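PDB 7JRM: F5/8 type C domain protein from Clostridium perfringens, which probably binds carbohydrate through its CBM51 module, which is consistent with a role in mucin recognition by the O-glycopeptidase ZmpB. Local coordinates for residues A[87-91]-A[102-106]; A[126-132]-A[214-220]; A[142-146]-A[193-197]; A[150-154]-A[178-183]; A[163-169]-A[201-207]. All blocks are in the same frame, centred on the assembly; numbering follows the deposited sequence.

Interaction 1 (A[87-91]-A[102-106]); sequences SDLNW and RKDRA
D104 OD1 is gripped by the hydroxyl of S87, whose OG donates to OD1 over 2.6 Å, and by the backbone N of G127, on the neighbouring strand 127-131. The contact lies on the surface of the NPCBM/NEW2 β-sandwich and ties the loop after strand 83-85 to the end of short strand 102-103. S87 OG sits between its backbone N and carbonyl carbon (chi1 73°) and meets OD1 on the syn side, 31° out of the carboxylate plane. The other oxygen, D104 OD2, pairs with K126 and takes a water that also donates to S87 O. K103 leaves its strand beside S87 and runs extended beyond CG alongside the loop, its CD 3.4 Å from S87 O. Its ammonium donates to L89 O at 3.1 Å, tilted 33° from the carbonyl plane, and more weakly to N90 OD1. A second water accepts from NZ and donates to S87 O. K103 CE lies obliquely against the W91 indole, 4.0 Å from CZ3.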
# COMPACT_ATOMS: atom_id res chain seq x y z
N SER A 87 -3.87 -32.55 10.22
CA SER A 87 -4.20 -33.56 9.22
C SER A 87 -3.27 -33.49 8.01
O SER A 87 -3.21 -34.46 7.24
CB SER A 87 -5.65 -33.40 8.78
OG SER A 87 -5.82 -32.25 7.97
N ASP A 88 -2.56 -32.39 7.83
CA ASP A 88 -1.53 -32.28 6.80
C ASP A 88 -0.18 -32.80 7.27
O ASP A 88 0.81 -32.70 6.53
CB ASP A 88 -1.39 -30.84 6.32
CG ASP A 88 -2.58 -30.38 5.50
OD1 ASP A 88 -3.42 -31.24 5.15
OD2 ASP A 88 -2.67 -29.17 5.19
N LEU A 89 -0.10 -33.33 8.49
CA LEU A 89 1.10 -33.92 9.05
C LEU A 89 0.85 -35.39 9.35
O LEU A 89 -0.27 -35.90 9.19
CB LEU A 89 1.55 -33.17 10.30
CG LEU A 89 2.00 -31.72 10.13
CD1 LEU A 89 1.90 -30.97 11.45
CD2 LEU A 89 3.42 -31.66 9.58
N ASN A 90 1.89 -36.08 9.81
CA ASN A 90 1.81 -37.47 10.21
C ASN A 90 1.98 -37.57 11.72
O ASN A 90 2.93 -37.01 12.28
CB ASN A 90 2.88 -38.31 9.50
CG ASN A 90 2.61 -38.46 8.02
OD1 ASN A 90 1.53 -38.87 7.61
ND2 ASN A 90 3.61 -38.13 7.21
N TRP A 91 1.05 -38.26 12.38
CA TRP A 91 1.15 -38.44 13.82
C TRP A 91 2.22 -39.47 14.15
O TRP A 91 2.52 -40.37 13.36
CB TRP A 91 -0.20 -38.87 14.41
CG TRP A 91 -0.79 -40.11 13.80
CD1 TRP A 91 -0.30 -41.38 13.87
CD2 TRP A 91 -2.01 -40.20 13.05
NE1 TRP A 91 -1.12 -42.25 13.20
CE2 TRP A 91 -2.18 -41.55 12.69
CE3 TRP A 91 -2.97 -39.27 12.65
CZ2 TRP A 91 -3.27 -41.99 11.94
CZ3 TRP A 91 -4.06 -39.71 11.91
CH2 TRP A 91 -4.20 -41.06 11.56
N ARG A 102 -9.28 -40.94 11.13
CA ARG A 102 -9.39 -40.47 9.76
C ARG A 102 -8.93 -39.02 9.66
O ARG A 102 -9.24 -38.20 10.53
CB ARG A 102 -10.83 -40.58 9.25
CG ARG A 102 -11.27 -42.01 8.96
CD ARG A 102 -10.56 -42.57 7.74
NE ARG A 102 -10.86 -41.81 6.53
CZ ARG A 102 -11.94 -42.00 5.77
NH1 ARG A 102 -12.82 -42.93 6.10
NH2 ARG A 102 -12.12 -41.26 4.69
N LYS A 103 -8.18 -38.71 8.60
CA LYS A 103 -7.73 -37.36 8.33
C LYS A 103 -8.78 -36.64 7.49
O LYS A 103 -9.23 -37.17 6.47
CB LYS A 103 -6.39 -37.36 7.60
CG LYS A 103 -5.24 -37.97 8.40
CD LYS A 103 -3.91 -37.77 7.69
CE LYS A 103 -2.80 -38.57 8.34
NZ LYS A 103 -1.48 -38.33 7.69
N ASP A 104 -9.16 -35.44 7.92
CA ASP A 104 -10.09 -34.55 7.23
C ASP A 104 -11.50 -35.14 7.11
O ASP A 104 -12.35 -34.57 6.42
CB ASP A 104 -9.57 -34.16 5.84
CG ASP A 104 -8.32 -33.29 5.92
OD1 ASP A 104 -8.14 -32.61 6.94
OD2 ASP A 104 -7.53 -33.31 4.96
N ARG A 105 -11.76 -36.28 7.76
CA ARG A 105 -13.09 -36.88 7.78
C ARG A 105 -13.40 -37.34 9.19
O ARG A 105 -12.50 -37.56 10.01
CB ARG A 105 -13.20 -38.07 6.82
CG ARG A 105 -12.69 -37.82 5.40
CD ARG A 105 -13.57 -36.83 4.66
NE ARG A 105 -14.91 -37.36 4.41
CZ ARG A 105 -15.72 -36.91 3.46
NH1 ARG A 105 -15.33 -35.92 2.66
NH2 ARG A 105 -16.93 -37.44 3.30
N ALA A 106 -14.69 -37.48 9.48
CA ALA A 106 -15.11 -38.06 10.74
C ALA A 106 -14.79 -39.55 10.76
O ALA A 106 -14.43 -40.16 9.74
CB ALA A 106 -16.60 -37.82 10.98
O HOH W 1 -5.15 -34.53 5.07
O HOH W 2 -1.09 -35.97 6.11

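Interaction 2 (A[126-132]-A[214-220]); sequences KGIGTHS and DHADWAD. With CA (calcium ion), chain B.
The H131 imidazole carries D214 O over the centre of one face, 3.3 Å above the plane, with H215 N above the same face nearer the rim. Its ND1 donates in the ring plane to S132 O (2.7 Å), which fixes the ring's rotation. H131 and H215 meet rim to rim, CD2 to CD2 at 3.3 Å with planes 61° apart, and one water touches NE2 of both. W218 and T130 share the other face of the sheet; T130 CG2 lies at the edge of the indole, as does the backbone I128 O, and F166 meets W218 edge-to-face. Strands 127-131 and 215-219 run antiparallel at 169° in the β-sandwich, with I128-W218 and T130-A216 as hydrogen-bonded pairs; T130 N reaches A216 O at 2.9 Å. At the end of the pairing, S132 OG donates to the anti lone pair of D214 OD2 (2.8 Å), which binds calcium at 2.5 Å while OD1 makes the longer bond. S132 is a second-shell residue that probably helps orient this calcium ligand.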
# COMPACT_ATOMS: atom_id res chain seq x y z
N LYS A 126 -11.11 -29.67 7.21
CA LYS A 126 -9.88 -30.14 7.83
C LYS A 126 -10.12 -30.51 9.28
O LYS A 126 -10.97 -29.93 9.96
CB LYS A 126 -8.78 -29.08 7.74
CG LYS A 126 -8.69 -28.39 6.38
CD LYS A 126 -8.10 -29.32 5.33
CE LYS A 126 -6.62 -29.56 5.59
NZ LYS A 126 -6.10 -30.71 4.79
N GLY A 127 -9.36 -31.49 9.76
CA GLY A 127 -9.44 -31.91 11.14
C GLY A 127 -9.11 -33.38 11.26
O GLY A 127 -8.66 -34.03 10.32
N ILE A 128 -9.33 -33.90 12.47
CA ILE A 128 -9.05 -35.29 12.80
C ILE A 128 -10.31 -35.90 13.42
O ILE A 128 -10.80 -35.41 14.44
CB ILE A 128 -7.86 -35.42 13.77
CG1 ILE A 128 -6.61 -34.80 13.16
CG2 ILE A 128 -7.63 -36.88 14.13
CD1 ILE A 128 -6.09 -35.54 11.95
N GLY A 129 -10.82 -36.96 12.79
CA GLY A 129 -11.97 -37.67 13.31
C GLY A 129 -11.52 -38.93 14.02
O GLY A 129 -10.88 -39.80 13.42
N THR A 130 -11.86 -39.03 15.30
CA THR A 130 -11.42 -40.15 16.13
C THR A 130 -12.60 -40.63 16.97
O THR A 130 -13.75 -40.25 16.75
CB THR A 130 -10.21 -39.74 16.98
OG1 THR A 130 -9.64 -40.91 17.59
CG2 THR A 130 -10.62 -38.75 18.06
N HIS A 131 -12.29 -41.48 17.95
CA HIS A 131 -13.31 -42.14 18.75
C HIS A 131 -12.69 -42.51 20.10
O HIS A 131 -11.61 -43.10 20.14
CB HIS A 131 -13.83 -43.39 18.03
CG HIS A 131 -15.10 -43.95 18.59
ND1 HIS A 131 -15.21 -44.41 19.89
CD2 HIS A 131 -16.32 -44.13 18.02
CE1 HIS A 131 -16.44 -44.85 20.09
NE2 HIS A 131 -17.13 -44.69 18.98
N SER A 132 -13.38 -42.15 21.18
CA SER A 132 -12.89 -42.50 22.51
C SER A 132 -12.90 -44.02 22.69
O SER A 132 -13.75 -44.72 22.13
CB SER A 132 -13.76 -41.84 23.58
OG SER A 132 -14.82 -42.69 23.98
N ASP A 214 -19.14 -42.60 20.80
CA ASP A 214 -18.30 -41.46 21.14
C ASP A 214 -17.48 -41.01 19.92
O ASP A 214 -16.26 -41.07 19.89
CB ASP A 214 -17.39 -41.81 22.31
CG ASP A 214 -18.08 -41.66 23.65
OD1 ASP A 214 -19.26 -41.25 23.68
OD2 ASP A 214 -17.43 -41.93 24.68
N HIS A 215 -18.20 -40.53 18.91
CA HIS A 215 -17.57 -39.95 17.73
C HIS A 215 -17.11 -38.54 18.06
O HIS A 215 -17.94 -37.67 18.35
CB HIS A 215 -18.53 -39.95 16.55
CG HIS A 215 -18.90 -41.31 16.05
ND1 HIS A 215 -19.38 -41.54 14.78
CD2 HIS A 215 -18.87 -42.52 16.67
CE1 HIS A 215 -19.62 -42.83 14.63
NE2 HIS A 215 -19.32 -43.45 15.76
N ALA A 216 -15.80 -38.31 18.04
CA ALA A 216 -15.23 -37.03 18.43
C ALA A 216 -14.35 -36.49 17.32
O ALA A 216 -13.66 -37.25 16.63
CB ALA A 216 -14.41 -37.16 19.72
N ASP A 217 -14.36 -35.16 17.15
CA ASP A 217 -13.59 -34.49 16.12
C ASP A 217 -12.65 -33.47 16.74
O ASP A 217 -13.03 -32.71 17.63
CB ASP A 217 -14.50 -33.77 15.12
CG ASP A 217 -15.44 -34.70 14.41
OD1 ASP A 217 -15.07 -35.87 14.17
OD2 ASP A 217 -16.56 -34.25 14.07
N TRP A 218 -11.40 -33.47 16.25
CA TRP A 218 -10.49 -32.34 16.45
C TRP A 218 -10.60 -31.48 15.19
O TRP A 218 -9.81 -31.59 14.25
CB TRP A 218 -9.06 -32.83 16.69
CG TRP A 218 -8.92 -33.73 17.87
CD1 TRP A 218 -9.03 -35.09 17.88
CD2 TRP A 218 -8.64 -33.35 19.22
NE1 TRP A 218 -8.83 -35.58 19.15
CE2 TRP A 218 -8.59 -34.52 20.00
CE3 TRP A 218 -8.42 -32.12 19.86
CZ2 TRP A 218 -8.34 -34.51 21.37
CZ3 TRP A 218 -8.17 -32.10 21.22
CH2 TRP A 218 -8.13 -33.29 21.96
N ALA A 219 -11.62 -30.62 15.18
CA ALA A 219 -11.97 -29.87 13.98
C ALA A 219 -11.03 -28.68 13.80
O ALA A 219 -10.81 -27.91 14.73
CB ALA A 219 -13.42 -29.39 14.06
N ASP A 220 -10.50 -28.54 12.58
CA ASP A 220 -9.59 -27.45 12.23
C ASP A 220 -8.35 -27.42 13.13
O ASP A 220 -7.75 -26.37 13.34
CB ASP A 220 -10.30 -26.09 12.27
CG ASP A 220 -9.85 -25.16 11.16
OD1 ASP A 220 -10.07 -25.48 9.98
OD2 ASP A 220 -9.27 -24.10 11.48
CA CA B . -19.08 -41.68 26.48
O HOH W 3 -11.95 -26.74 8.20
O HOH W 4 -19.71 -46.12 17.54
O HOH W 5 -21.00 -42.81 25.57

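Interaction 3 (A[142-146]-A[193-197]); sequences GYDIF and DVRNS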
# COMPACT_ATOMS: atom_id res chain seq x y z
N GLY A 142 9.22 -26.83 17.23
CA GLY A 142 9.24 -25.64 16.41
C GLY A 142 7.93 -24.89 16.32
O GLY A 142 7.88 -23.83 15.68
N TYR A 143 6.86 -25.41 16.93
CA TYR A 143 5.55 -24.78 16.87
C TYR A 143 5.28 -24.00 18.16
O TYR A 143 5.84 -24.30 19.22
CB TYR A 143 4.46 -25.82 16.64
CG TYR A 143 4.56 -26.51 15.30
CD1 TYR A 143 4.42 -25.79 14.12
CD2 TYR A 143 4.80 -27.88 15.21
CE1 TYR A 143 4.51 -26.41 12.89
CE2 TYR A 143 4.89 -28.51 13.98
CZ TYR A 143 4.75 -27.77 12.83
OH TYR A 143 4.84 -28.39 11.60
N ASP A 144 4.42 -22.99 18.05
CA ASP A 144 4.14 -22.07 19.14
C ASP A 144 2.77 -22.28 19.76
O ASP A 144 2.64 -22.33 20.99
CB ASP A 144 4.27 -20.62 18.66
CG ASP A 144 5.65 -20.30 18.13
OD1 ASP A 144 6.64 -20.55 18.86
OD2 ASP A 144 5.75 -19.79 16.99
N ILE A 145 1.72 -22.40 18.95
CA ILE A 145 0.34 -22.43 19.42
C ILE A 145 -0.38 -23.59 18.77
O ILE A 145 -0.23 -23.84 17.57
CB ILE A 145 -0.38 -21.09 19.12
CG1 ILE A 145 0.12 -19.99 20.05
CG2 ILE A 145 -1.89 -21.25 19.23
CD1 ILE A 145 -0.24 -20.21 21.50
N PHE A 146 -1.17 -24.32 19.56
CA PHE A 146 -2.08 -25.33 19.05
C PHE A 146 -3.51 -24.83 19.19
O PHE A 146 -3.93 -24.43 20.28
CB PHE A 146 -1.91 -26.66 19.79
CG PHE A 146 -2.97 -27.67 19.46
CD1 PHE A 146 -3.04 -28.23 18.20
CD2 PHE A 146 -3.91 -28.04 20.41
CE1 PHE A 146 -4.01 -29.16 17.88
CE2 PHE A 146 -4.89 -28.97 20.10
CZ PHE A 146 -4.94 -29.53 18.83
N ASP A 193 -0.62 -23.21 24.45
CA ASP A 193 0.78 -22.84 24.25
C ASP A 193 1.62 -24.11 24.17
O ASP A 193 1.62 -24.92 25.11
CB ASP A 193 1.25 -21.94 25.39
CG ASP A 193 2.59 -21.29 25.12
OD1 ASP A 193 3.31 -21.74 24.21
OD2 ASP A 193 2.93 -20.32 25.83
N VAL A 194 2.33 -24.29 23.06
CA VAL A 194 3.17 -25.47 22.88
C VAL A 194 4.60 -25.04 22.57
O VAL A 194 5.35 -25.76 21.91
CB VAL A 194 2.62 -26.38 21.76
CG1 VAL A 194 1.25 -26.92 22.14
CG2 VAL A 194 2.55 -25.63 20.44
N ARG A 195 4.98 -23.86 23.06
CA ARG A 195 6.30 -23.32 22.78
C ARG A 195 7.39 -24.18 23.40
O ARG A 195 7.30 -24.60 24.56
CB ARG A 195 6.41 -21.89 23.31
CG ARG A 195 5.99 -20.82 22.31
CD ARG A 195 6.16 -19.43 22.90
NE ARG A 195 5.36 -19.26 24.12
CZ ARG A 195 5.32 -18.13 24.82
NH1 ARG A 195 6.02 -17.07 24.44
NH2 ARG A 195 4.56 -18.06 25.91
N ASN A 196 8.44 -24.45 22.61
CA ASN A 196 9.61 -25.20 23.06
C ASN A 196 9.23 -26.58 23.59
O ASN A 196 9.77 -27.05 24.59
CB ASN A 196 10.40 -24.41 24.12
CG ASN A 196 11.01 -23.14 23.56
OD1 ASN A 196 11.73 -23.18 22.56
ND2 ASN A 196 10.73 -22.02 24.20
N SER A 197 8.30 -27.23 22.91
CA SER A 197 7.87 -28.58 23.24
C SER A 197 8.31 -29.54 22.15
O SER A 197 8.73 -29.15 21.06
CB SER A 197 6.35 -28.64 23.43
OG SER A 197 5.68 -28.58 22.18
O HOH W 6 7.72 -26.47 20.22
O HOH W 7 8.73 -23.40 20.10
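V194 laps over the backbone of D144 with its CG2 methyl, 3.3 Å from D144 O, while CG1 turns the other way to meet F146 CB at 3.9 Å. The split follows from the valine torsion: CG1 stands anti to the carbonyl carbon (chi1 -63°), leaving CG2 between the backbone N and that carbon. V194 N donates to the same D144 O over 2.9 Å with an N-H...O angle of 167°. I145 and D193 form an antiparallel non-hydrogen-bonded pair, in which I145 CD1 rests on D193 CA. D193 OD1 accepts from R195 N, closing an Asx turn, and R195 grips the carboxylate side-on, with NE to OD1 and NH2 to OD2, the latter a salt bridge of 2.8 Å. The aliphatic part of R195 lies across D144, CG 3.5 Å from D144 OD1. The other oxygen of D144 accepts from the backbone N of L226. A water accepts from N196 N and donates to Y143 O, bridging the segments. S197 OG donates to V194 O across a type II β-turn. The Asx turn and this β-turn together make the loop by which the chain leaves strand 188-193 for strand 199-205 of the sandwich's other sheet.

Interaction 4 (A[150-154]-A[178-183]); sequences VGIDR and TDVMRI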
# COMPACT_ATOMS: atom_id res chain seq x y z
N VAL A 150 -13.43 -28.65 19.10
CA VAL A 150 -13.72 -30.00 19.58
C VAL A 150 -15.21 -30.14 19.81
O VAL A 150 -15.92 -29.16 20.06
CB VAL A 150 -12.94 -30.34 20.87
CG1 VAL A 150 -11.45 -30.42 20.59
CG2 VAL A 150 -13.23 -29.32 21.96
N GLY A 151 -15.69 -31.37 19.72
CA GLY A 151 -17.10 -31.64 19.93
C GLY A 151 -17.46 -33.03 19.46
O GLY A 151 -16.65 -33.76 18.89
N ILE A 152 -18.72 -33.39 19.72
CA ILE A 152 -19.26 -34.66 19.27
C ILE A 152 -19.65 -34.54 17.80
O ILE A 152 -20.34 -33.60 17.41
CB ILE A 152 -20.47 -35.07 20.14
CG1 ILE A 152 -20.03 -35.33 21.58
CG2 ILE A 152 -21.16 -36.30 19.55
CD1 ILE A 152 -19.44 -36.70 21.80
N ASP A 153 -19.20 -35.50 16.99
CA ASP A 153 -19.53 -35.48 15.57
C ASP A 153 -21.03 -35.63 15.38
O ASP A 153 -21.71 -36.35 16.12
CB ASP A 153 -18.78 -36.60 14.84
CG ASP A 153 -18.96 -36.54 13.34
OD1 ASP A 153 -18.40 -35.62 12.70
OD2 ASP A 153 -19.67 -37.40 12.78
N ARG A 154 -21.56 -34.93 14.37
CA ARG A 154 -23.00 -34.88 14.15
C ARG A 154 -23.58 -36.18 13.61
O ARG A 154 -24.81 -36.31 13.55
CB ARG A 154 -23.34 -33.73 13.20
CG ARG A 154 -23.12 -32.34 13.80
CD ARG A 154 -23.64 -32.27 15.23
NE ARG A 154 -25.10 -32.33 15.29
CZ ARG A 154 -25.80 -32.19 16.41
NH1 ARG A 154 -27.13 -32.27 16.37
NH2 ARG A 154 -25.18 -31.97 17.56
N THR A 178 -11.70 -29.78 28.30
CA THR A 178 -13.08 -29.32 28.28
C THR A 178 -13.87 -30.03 29.38
O THR A 178 -13.36 -30.91 30.08
CB THR A 178 -13.72 -29.57 26.92
OG1 THR A 178 -13.92 -30.98 26.73
CG2 THR A 178 -12.84 -29.03 25.80
N ASP A 179 -15.12 -29.63 29.54
CA ASP A 179 -16.05 -30.38 30.37
C ASP A 179 -16.51 -31.62 29.60
O ASP A 179 -16.05 -31.91 28.50
CB ASP A 179 -17.24 -29.52 30.78
CG ASP A 179 -16.82 -28.16 31.31
OD1 ASP A 179 -15.81 -28.10 32.05
OD2 ASP A 179 -17.50 -27.16 30.99
N VAL A 180 -17.44 -32.37 30.20
CA VAL A 180 -18.04 -33.49 29.48
C VAL A 180 -18.94 -32.93 28.39
O VAL A 180 -19.91 -32.21 28.66
CB VAL A 180 -18.83 -34.40 30.44
CG1 VAL A 180 -19.79 -35.28 29.67
CG2 VAL A 180 -17.87 -35.24 31.27
N MET A 181 -18.62 -33.25 27.14
CA MET A 181 -19.34 -32.73 25.99
C MET A 181 -20.32 -33.79 25.49
O MET A 181 -19.95 -34.95 25.31
CB MET A 181 -18.38 -32.34 24.87
CG MET A 181 -17.74 -30.97 25.08
SD MET A 181 -16.75 -30.44 23.67
CE MET A 181 -17.98 -29.56 22.72
N ARG A 182 -21.57 -33.38 25.29
CA ARG A 182 -22.63 -34.27 24.85
C ARG A 182 -23.06 -33.90 23.43
O ARG A 182 -22.44 -33.05 22.77
CB ARG A 182 -23.79 -34.21 25.84
CG ARG A 182 -23.33 -34.20 27.29
CD ARG A 182 -24.46 -34.52 28.25
NE ARG A 182 -23.96 -34.92 29.56
CZ ARG A 182 -23.64 -36.16 29.90
NH1 ARG A 182 -23.77 -37.14 29.01
NH2 ARG A 182 -23.18 -36.43 31.11
N ILE A 183 -24.13 -34.53 22.96
CA ILE A 183 -24.57 -34.34 21.58
C ILE A 183 -24.96 -32.88 21.34
O ILE A 183 -24.57 -32.28 20.33
CB ILE A 183 -25.73 -35.29 21.25
CG1 ILE A 183 -25.22 -36.73 21.14
CG2 ILE A 183 -26.43 -34.87 19.96
CD1 ILE A 183 -26.32 -37.76 21.06
O HOH W 8 -20.50 -31.83 21.36
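Two sheets of the β-sandwich face each other here, strand 145-152 from one and the far end of strand 173-182, an outermost strand of the other. The touching parts run almost the same way, 4° apart, but their nearest CA pairs widen from 5.8 Å at I152-I183 to 8.7 Å at V150-T178. Side chains and one water bridge the gap. M181 bends at its last torsion (chi3 90°) and lays its CE methyl on the backbone of strand 145-152, 3.4 Å from V150 O and 3.6 Å from G151 CA. V150 crosses M181 at about a right angle, and its CG2 meets T178 CG2 tip to tip at 3.9 Å. I152 puts its CG1 over the backbone of the opposing segment, 3.5 Å from R182 O. That same carbonyl accepts from a water, which accepts from I152 N at 2.9 Å and so links the two backbones. F166 and W218 also touch this apolar cluster, the interior of a two-sheet β-sandwich.

Interaction 5 (A[163-169]-A[201-207]); sequences SVKFKVY and KLVVDVA. With CA (calcium ion), chain B.
V204 centres the buried face: its CG1 meets V164 CB at 3.7 Å, and its CG2 lies obliquely against the F166 ring. V168 and L202 continue that face, and A216 and W218 of the opposite sheet cover V204. Strands 163-169 and 201-205 are antiparallel neighbours, their axes at 157°. Their backbone pairing is tight in the middle, K167 N meeting V203 O at 2.8 Å, and toward Y169, whose N reaches K201 O with an N-H...O angle of 175°, but weakens at K165 N to D205 O. On the other face V203 CG2 packs obliquely on Y169, 3.6 Å from CE2. K167, extended beyond CG, reaches across to D205, and NZ donates to the anti lone pair of OD2 in a 2.9 Å salt bridge. S163 O and V206 O each bind calcium at 2.4 Å and S163 OG at 2.9 Å; D208, G210 and D214 complete the protein ligands. The ion brings together two carbonyl oxygens that would otherwise probably repel, and so links the segment ends.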
# COMPACT_ATOMS: atom_id res chain seq x y z
N SER A 163 -20.93 -38.96 24.69
CA SER A 163 -20.31 -38.09 25.69
C SER A 163 -18.81 -38.33 25.77
O SER A 163 -18.38 -39.47 25.96
CB SER A 163 -20.95 -38.30 27.06
OG SER A 163 -20.84 -39.65 27.48
N VAL A 164 -18.01 -37.28 25.65
CA VAL A 164 -16.56 -37.37 25.70
C VAL A 164 -16.00 -36.19 26.49
O VAL A 164 -16.73 -35.29 26.90
CB VAL A 164 -15.92 -37.41 24.29
CG1 VAL A 164 -16.33 -38.67 23.54
CG2 VAL A 164 -16.29 -36.17 23.50
N LYS A 165 -14.69 -36.22 26.71
CA LYS A 165 -13.96 -35.09 27.26
C LYS A 165 -12.64 -34.98 26.52
O LYS A 165 -11.90 -35.96 26.41
CB LYS A 165 -13.71 -35.25 28.77
CG LYS A 165 -13.05 -34.04 29.41
CD LYS A 165 -12.52 -34.36 30.80
CE LYS A 165 -13.56 -35.10 31.63
NZ LYS A 165 -12.94 -36.18 32.44
N PHE A 166 -12.34 -33.79 26.01
CA PHE A 166 -11.11 -33.55 25.27
C PHE A 166 -10.03 -33.03 26.21
O PHE A 166 -10.28 -32.16 27.05
CB PHE A 166 -11.34 -32.56 24.14
CG PHE A 166 -12.31 -33.04 23.10
CD1 PHE A 166 -13.67 -32.87 23.28
CD2 PHE A 166 -11.86 -33.65 21.94
CE1 PHE A 166 -14.57 -33.31 22.33
CE2 PHE A 166 -12.76 -34.09 20.99
CZ PHE A 166 -14.11 -33.92 21.18
N LYS A 167 -8.83 -33.58 26.07
CA LYS A 167 -7.68 -33.17 26.86
C LYS A 167 -6.47 -33.02 25.95
O LYS A 167 -6.31 -33.77 24.98
CB LYS A 167 -7.37 -34.19 27.97
CG LYS A 167 -8.54 -34.47 28.90
CD LYS A 167 -8.18 -35.49 29.96
CE LYS A 167 -9.41 -36.23 30.46
NZ LYS A 167 -9.06 -37.34 31.39
N VAL A 168 -5.63 -32.05 26.27
CA VAL A 168 -4.42 -31.76 25.49
C VAL A 168 -3.23 -31.81 26.43
O VAL A 168 -3.16 -31.05 27.40
CB VAL A 168 -4.51 -30.40 24.79
CG1 VAL A 168 -3.16 -30.03 24.19
CG2 VAL A 168 -5.59 -30.42 23.71
N TYR A 169 -2.29 -32.71 26.14
CA TYR A 169 -1.07 -32.86 26.92
C TYR A 169 0.11 -32.33 26.11
O TYR A 169 0.21 -32.58 24.91
CB TYR A 169 -0.83 -34.32 27.29
CG TYR A 169 -1.85 -34.89 28.25
CD1 TYR A 169 -1.58 -34.98 29.61
CD2 TYR A 169 -3.09 -35.33 27.80
CE1 TYR A 169 -2.51 -35.49 30.49
CE2 TYR A 169 -4.03 -35.85 28.68
CZ TYR A 169 -3.74 -35.92 30.02
OH TYR A 169 -4.67 -36.44 30.89
N LYS A 201 -0.13 -34.40 22.85
CA LYS A 201 -0.97 -35.60 22.91
C LYS A 201 -2.42 -35.18 23.01
O LYS A 201 -2.82 -34.52 23.98
CB LYS A 201 -0.57 -36.48 24.10
CG LYS A 201 -1.31 -37.81 24.16
CD LYS A 201 -0.63 -38.77 25.12
CE LYS A 201 -0.43 -38.15 26.49
NZ LYS A 201 0.14 -39.11 27.47
N LEU A 202 -3.21 -35.56 22.01
CA LEU A 202 -4.63 -35.24 21.96
C LEU A 202 -5.43 -36.42 22.49
O LEU A 202 -5.39 -37.51 21.91
CB LEU A 202 -5.05 -34.89 20.53
CG LEU A 202 -4.19 -33.84 19.82
CD1 LEU A 202 -4.74 -33.56 18.43
CD2 LEU A 202 -4.11 -32.57 20.64
N VAL A 203 -6.15 -36.21 23.59
CA VAL A 203 -6.81 -37.29 24.32
C VAL A 203 -8.32 -37.04 24.30
O VAL A 203 -8.78 -35.94 24.61
CB VAL A 203 -6.29 -37.39 25.76
CG1 VAL A 203 -7.12 -38.39 26.56
CG2 VAL A 203 -4.83 -37.79 25.76
N VAL A 204 -9.07 -38.08 23.95
CA VAL A 204 -10.53 -38.07 23.99
C VAL A 204 -10.95 -39.13 24.99
O VAL A 204 -10.90 -40.33 24.69
CB VAL A 204 -11.15 -38.32 22.61
CG1 VAL A 204 -12.67 -38.29 22.70
CG2 VAL A 204 -10.65 -37.30 21.60
N ASP A 205 -11.36 -38.71 26.18
CA ASP A 205 -11.78 -39.65 27.21
C ASP A 205 -13.25 -40.02 27.03
O ASP A 205 -13.98 -39.42 26.25
CB ASP A 205 -11.53 -39.08 28.60
CG ASP A 205 -11.09 -40.13 29.60
OD1 ASP A 205 -11.47 -41.31 29.42
OD2 ASP A 205 -10.36 -39.79 30.55
N VAL A 206 -13.68 -41.04 27.78
CA VAL A 206 -14.97 -41.67 27.53
C VAL A 206 -16.13 -41.03 28.30
O VAL A 206 -17.29 -41.29 27.96
CB VAL A 206 -14.91 -43.17 27.85
CG1 VAL A 206 -13.85 -43.85 27.00
CG2 VAL A 206 -14.63 -43.39 29.33
N ALA A 207 -15.85 -40.23 29.33
CA ALA A 207 -16.88 -39.60 30.17
C ALA A 207 -17.79 -40.70 30.71
O ALA A 207 -17.27 -41.69 31.26
CB ALA A 207 -17.58 -38.50 29.38
CA CA B . -19.08 -41.68 26.48
O HOH W 9 -13.85 -38.61 31.07
O HOH W 5 -21.00 -42.81 25.57

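From the N terminus, interaction 1 closes a short loop within 87-106, and interaction 2 follows it in series, pairing 126-132 with 214-220 across 81 intervening residues. Interactions 3, 4 and 5 all nest inside that long loop. Interaction 4 is in turn nested inside interaction 3, while interaction 5 crosses both, its segments alternating with theirs. K126 joins interactions 1 and 2 through its salt bridge to D88. Strand 145-152 serves interactions 3 and 4 and neighbours strand 215-224 of interaction 2. Strand 163-170 pairs with 173-182, joining interactions 4 and 5 in the second sheet. Calcium links interactions 2 and 5, so the two sheets meet at the ion as well as through the core.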